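Local atomic coordinates of probable glutathione S-transferase (Bordetella bronchiseptica RB50, PDB entry 3H1N), a protein that probably conjugates glutathione to electrophilic compounds, as glutathione S-transferases do. Residues 110-121 with 160-170. Sequence-based numbering, arbitrary orientation.
Sequences WVNQLQLTIADL and FMQYFEQALDR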
loop_
_atom_site.group_PDB
_atom_site.type_symbol
_atom_site.label_atom_id
_atom_site.label_comp_id
_atom_site.label_asym_id
_atom_site.label_seq_id
_atom_site.Cartn_x
_atom_site.Cartn_y
_atom_site.Cartn_z
ATOM N N TRP B 110 -9.335 -10.493 1.658
ATOM C CA TRP B 110 -10.181 -9.466 2.274
ATOM C C TRP B 110 -9.428 -8.727 3.374
ATOM O O TRP B 110 -9.424 -7.495 3.405
ATOM C CB TRP B 110 -11.495 -10.086 2.790
ATOM C CG TRP B 110 -12.418 -9.205 3.616
ATOM C CD1 TRP B 110 -12.933 -9.504 4.856
ATOM C CD2 TRP B 110 -12.951 -7.917 3.263
ATOM N NE1 TRP B 110 -13.753 -8.478 5.293
ATOM C CE2 TRP B 110 -13.784 -7.498 4.333
ATOM C CE3 TRP B 110 -12.804 -7.074 2.144
ATOM C CZ2 TRP B 110 -14.461 -6.264 4.324
ATOM C CZ3 TRP B 110 -13.483 -5.852 2.127
ATOM C CH2 TRP B 110 -14.300 -5.457 3.216
ATOM N N VAL B 111 -8.776 -9.476 4.261
ATOM C CA VAL B 111 -7.965 -8.868 5.309
ATOM C C VAL B 111 -6.810 -8.029 4.727
ATOM O O VAL B 111 -6.527 -6.934 5.224
ATOM C CB VAL B 111 -7.493 -9.917 6.368
ATOM C CG1 VAL B 111 -6.483 -9.313 7.357
ATOM C CG2 VAL B 111 -8.700 -10.428 7.136
ATOM N N ASN B 112 -6.165 -8.548 3.686
ATOM C CA ASN B 112 -5.067 -7.841 3.036
ATOM C C ASN B 112 -5.534 -6.497 2.448
ATOM O O ASN B 112 -4.886 -5.468 2.675
ATOM C CB ASN B 112 -4.401 -8.713 1.953
ATOM C CG ASN B 112 -3.110 -8.101 1.412
ATOM O OD1 ASN B 112 -2.263 -7.641 2.174
ATOM N ND2 ASN B 112 -2.948 -8.119 0.080
ATOM N N GLN B 113 -6.673 -6.487 1.758
ATOM C CA GLN B 113 -7.146 -5.218 1.215
ATOM C C GLN B 113 -7.609 -4.247 2.291
ATOM O O GLN B 113 -7.398 -3.048 2.158
ATOM C CB GLN B 113 -8.184 -5.377 0.102
ATOM C CG GLN B 113 -9.582 -5.751 0.510
ATOM C CD GLN B 113 -10.517 -5.774 -0.695
ATOM O OE1 GLN B 113 -10.349 -6.585 -1.591
ATOM N NE2 GLN B 113 -11.492 -4.873 -0.718
ATOM N N LEU B 114 -8.218 -4.761 3.353
ATOM C CA LEU B 114 -8.570 -3.916 4.491
ATOM C C LEU B 114 -7.317 -3.263 5.077
ATOM O O LEU B 114 -7.301 -2.053 5.337
ATOM C CB LEU B 114 -9.295 -4.719 5.563
ATOM C CG LEU B 114 -10.781 -5.048 5.330
ATOM C CD1 LEU B 114 -11.261 -6.105 6.337
ATOM C CD2 LEU B 114 -11.669 -3.776 5.388
ATOM N N GLN B 115 -6.266 -4.063 5.275
ATOM C CA GLN B 115 -4.990 -3.535 5.774
ATOM C C GLN B 115 -4.381 -2.480 4.851
ATOM O O GLN B 115 -3.869 -1.464 5.323
ATOM C CB GLN B 115 -3.971 -4.659 6.069
ATOM C CG GLN B 115 -2.645 -4.157 6.704
ATOM C CD GLN B 115 -2.824 -3.590 8.115
ATOM O OE1 GLN B 115 -2.218 -2.559 8.466
ATOM N NE2 GLN B 115 -3.628 -4.255 8.929
ATOM N N LEU B 116 -4.444 -2.705 3.542
ATOM C CA LEU B 116 -3.908 -1.728 2.602
ATOM C C LEU B 116 -4.705 -0.429 2.633
ATOM O O LEU B 116 -4.149 0.654 2.387
ATOM C CB LEU B 116 -3.859 -2.305 1.167
ATOM C CG LEU B 116 -2.848 -3.433 0.982
ATOM C CD1 LEU B 116 -3.029 -4.160 -0.388
ATOM C CD2 LEU B 116 -1.424 -2.894 1.117
ATOM N N THR B 117 -6.000 -0.546 2.941
ATOM C CA THR B 117 -6.905 0.607 2.989
ATOM C C THR B 117 -6.620 1.379 4.258
ATOM O O THR B 117 -6.596 2.623 4.268
ATOM C CB THR B 117 -8.394 0.160 2.881
ATOM O OG1 THR B 117 -8.574 -0.541 1.642
ATOM C CG2 THR B 117 -9.352 1.363 2.913
ATOM N N ILE B 118 -6.367 0.637 5.332
ATOM C CA ILE B 118 -5.917 1.257 6.574
ATOM C C ILE B 118 -4.593 1.995 6.374
ATOM O O ILE B 118 -4.412 3.103 6.885
ATOM C CB ILE B 118 -5.852 0.248 7.726
ATOM C CG1 ILE B 118 -7.263 -0.274 8.021
ATOM C CG2 ILE B 118 -5.221 0.901 8.989
ATOM C CD1 ILE B 118 -7.318 -1.504 8.977
ATOM N N ALA B 119 -3.688 1.383 5.609
ATOM C CA ALA B 119 -2.395 1.981 5.302
ATOM C C ALA B 119 -2.577 3.263 4.457
ATOM O O ALA B 119 -1.835 4.220 4.661
ATOM C CB ALA B 119 -1.499 0.975 4.553
ATOM N N ASP B 120 -3.553 3.274 3.530
ATOM C CA ASP B 120 -3.879 4.503 2.776
ATOM C C ASP B 120 -4.287 5.650 3.706
ATOM O O ASP B 120 -3.760 6.758 3.589
ATOM C CB ASP B 120 -4.953 4.265 1.686
ATOM C CG ASP B 120 -4.476 3.342 0.574
ATOM O OD1 ASP B 120 -3.265 3.330 0.275
ATOM O OD2 ASP B 120 -5.313 2.628 -0.020
ATOM N N LEU B 121 -5.192 5.380 4.647
ATOM C CA LEU B 121 -5.653 6.383 5.602
ATOM C C LEU B 121 -4.511 6.895 6.488
ATOM O O LEU B 121 -4.383 8.109 6.731
ATOM C CB LEU B 121 -6.799 5.819 6.449
ATOM C CG LEU B 121 -7.301 6.630 7.664
ATOM C CD1 LEU B 121 -7.704 8.059 7.235
ATOM C CD2 LEU B 121 -8.473 5.917 8.337
ATOM N N PHE B 160 -13.280 7.101 4.543
ATOM C CA PHE B 160 -12.648 5.936 5.161
ATOM C C PHE B 160 -13.458 5.384 6.330
ATOM O O PHE B 160 -13.640 4.179 6.427
ATOM C CB PHE B 160 -11.254 6.293 5.652
ATOM C CG PHE B 160 -10.227 6.367 4.562
ATOM C CD1 PHE B 160 -9.754 5.198 3.958
ATOM C CD2 PHE B 160 -9.709 7.589 4.165
ATOM C CE1 PHE B 160 -8.786 5.241 2.988
ATOM C CE2 PHE B 160 -8.734 7.653 3.154
ATOM C CZ PHE B 160 -8.278 6.482 2.563
HETATM N N MSE B 161 -13.935 6.255 7.221
HETATM C CA MSE B 161 -14.647 5.775 8.398
HETATM C C MSE B 161 -15.969 5.092 8.036
HETATM O O MSE B 161 -16.293 4.020 8.579
HETATM C CB MSE B 161 -14.828 6.893 9.438
HETATM C CG MSE B 161 -13.492 7.253 10.104
HETATM SE SE MSE B 161 -13.589 8.772 11.285
HETATM C CE MSE B 161 -14.344 7.887 12.820
ATOM N N GLN B 162 -16.718 5.701 7.117
ATOM C CA GLN B 162 -17.949 5.092 6.592
ATOM C C GLN B 162 -17.656 3.739 5.953
ATOM O O GLN B 162 -18.416 2.787 6.128
ATOM C CB GLN B 162 -18.640 6.004 5.569
ATOM C CG GLN B 162 -20.091 5.585 5.221
ATOM C CD GLN B 162 -21.055 5.740 6.395
ATOM O OE1 GLN B 162 -21.125 4.890 7.281
ATOM N NE2 GLN B 162 -21.802 6.833 6.400
ATOM N N TYR B 163 -16.549 3.659 5.222
ATOM C CA TYR B 163 -16.137 2.400 4.606
ATOM C C TYR B 163 -15.947 1.308 5.657
ATOM O O TYR B 163 -16.519 0.219 5.526
ATOM C CB TYR B 163 -14.884 2.571 3.732
ATOM C CG TYR B 163 -14.415 1.264 3.145
ATOM C CD1 TYR B 163 -15.093 0.679 2.069
ATOM C CD2 TYR B 163 -13.312 0.596 3.680
ATOM C CE1 TYR B 163 -14.683 -0.540 1.537
ATOM C CE2 TYR B 163 -12.885 -0.620 3.142
ATOM C CZ TYR B 163 -13.570 -1.168 2.063
ATOM O OH TYR B 163 -13.152 -2.374 1.559
ATOM N N PHE B 164 -15.204 1.611 6.723
ATOM C CA PHE B 164 -15.021 0.631 7.787
ATOM C C PHE B 164 -16.307 0.291 8.515
ATOM O O PHE B 164 -16.528 -0.875 8.851
ATOM C CB PHE B 164 -13.859 1.005 8.720
ATOM C CG PHE B 164 -12.541 1.065 7.987
ATOM C CD1 PHE B 164 -12.066 -0.064 7.318
ATOM C CD2 PHE B 164 -11.803 2.243 7.930
ATOM C CE1 PHE B 164 -10.855 -0.020 6.590
ATOM C CE2 PHE B 164 -10.578 2.291 7.210
ATOM C CZ PHE B 164 -10.120 1.163 6.553
ATOM N N GLU B 165 -17.180 1.281 8.684
ATOM C CA GLU B 165 -18.500 1.034 9.255
ATOM C C GLU B 165 -19.297 -0.011 8.454
ATOM O O GLU B 165 -19.981 -0.863 9.035
ATOM C CB GLU B 165 -19.298 2.337 9.376
ATOM C CG GLU B 165 -20.643 2.186 10.121
ATOM C CD GLU B 165 -20.485 1.921 11.615
ATOM O OE1 GLU B 165 -19.351 2.007 12.118
ATOM O OE2 GLU B 165 -21.498 1.622 12.297
ATOM N N GLN B 166 -19.210 0.070 7.131
ATOM C CA GLN B 166 -19.903 -0.877 6.244
ATOM C C GLN B 166 -19.223 -2.239 6.197
ATOM O O GLN B 166 -19.898 -3.263 6.198
ATOM C CB GLN B 166 -20.082 -0.308 4.824
ATOM C CG GLN B 166 -20.876 1.014 4.758
ATOM C CD GLN B 166 -22.084 1.062 5.710
ATOM O OE1 GLN B 166 -22.101 1.837 6.674
ATOM N NE2 GLN B 166 -23.090 0.244 5.437
ATOM N N ALA B 167 -17.890 -2.243 6.197
ATOM C CA ALA B 167 -17.098 -3.476 6.239
ATOM C C ALA B 167 -17.435 -4.317 7.473
ATOM O O ALA B 167 -17.374 -5.552 7.423
ATOM C CB ALA B 167 -15.612 -3.146 6.207
ATOM N N LEU B 168 -17.787 -3.632 8.564
ATOM C CA LEU B 168 -18.199 -4.257 9.830
ATOM C C LEU B 168 -19.669 -4.689 9.894
ATOM O O LEU B 168 -20.110 -5.213 10.918
ATOM C CB LEU B 168 -17.913 -3.314 11.009
ATOM C CG LEU B 168 -16.439 -3.092 11.345
ATOM C CD1 LEU B 168 -16.235 -1.852 12.221
ATOM C CD2 LEU B 168 -15.861 -4.333 12.008
ATOM N N ASP B 169 -20.432 -4.466 8.827
ATOM C CA ASP B 169 -21.848 -4.867 8.803
ATOM C C ASP B 169 -21.995 -6.366 8.491
ATOM O O ASP B 169 -22.377 -6.761 7.375
ATOM C CB ASP B 169 -22.634 -4.003 7.807
ATOM C CG ASP B 169 -24.139 -4.203 7.903
ATOM O OD1 ASP B 169 -24.632 -4.707 8.940
ATOM O OD2 ASP B 169 -24.829 -3.841 6.928
ATOM N N ARG B 170 -21.669 -7.179 9.493
ATOM C CA ARG B 170 -21.724 -8.644 9.426
ATOM C C ARG B 170 -21.855 -9.140 10.860
ATOM O O ARG B 170 -21.471 -8.422 11.783
ATOM C CB ARG B 170 -20.440 -9.195 8.816
ATOM C CG ARG B 170 -19.186 -8.953 9.672
ATOM C CD ARG B 170 -17.903 -9.285 8.906
ATOM N NE ARG B 170 -17.686 -8.358 7.801
ATOM C CZ ARG B 170 -17.557 -8.715 6.527
ATOM N NH1 ARG B 170 -17.607 -9.991 6.177
ATOM N NH2 ARG B 170 -17.365 -7.788 5.602
HETATM O O HOH W 1 -10.505 -2.244 1.093
#
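A single ordered water joins Thr117 to Tyr163, a polar bridge between two helix segments that otherwise meet through mainly aromatic and aliphatic groups. It donates to Thr117 OG1 at 2.6 Å and to Tyr163 OH at 2.7 Å, and accepts a weak bond from Gln113 NE2. Thr117 OG1 in turn donates to Gln113 O, from the opposite face of that carbonyl to Thr117 N, which fixes the hydroxyl and leaves CG2 at the edge of the Phe160 ring and 3.7 Å from Phe164 CZ. Phe164 is a knob in a hole formed by Leu114, Thr117, Ile118 and Leu121; its CZ presses to 3.5 Å from Ile118 CG1, while Leu114 CD2 and Leu121 CD2 lie at the ring edge. One turn earlier, Phe160 lays a face against Leu121, whose CB stands 3.8 Å from the ring centroid and only 7° off the normal, a CH-pi contact. At the other end the Trp110 indole, swung anti to its own N, meets Ala167 CB with its edge at CZ2. Its NE1, bonded to Leu175 O, lies over a face of the Arg170 guanidinium, the two planes 37° apart. Arg170 grips Ala167 O side-on with NE and NH2, in the guanidinium plane, which fixes the rotation of the group against Trp110. Tyr163 OH also bonds Pro70 O of the second subunit, and Arg170 NH2 bonds Asp68 O there, so the water lies beside the dimer interface. The two segments run nearly antiparallel, at 160°, with axes 11.3 Å apart at closest approach, as neighbours in the all-helical C-terminal domain of the glutathione S-transferase fold.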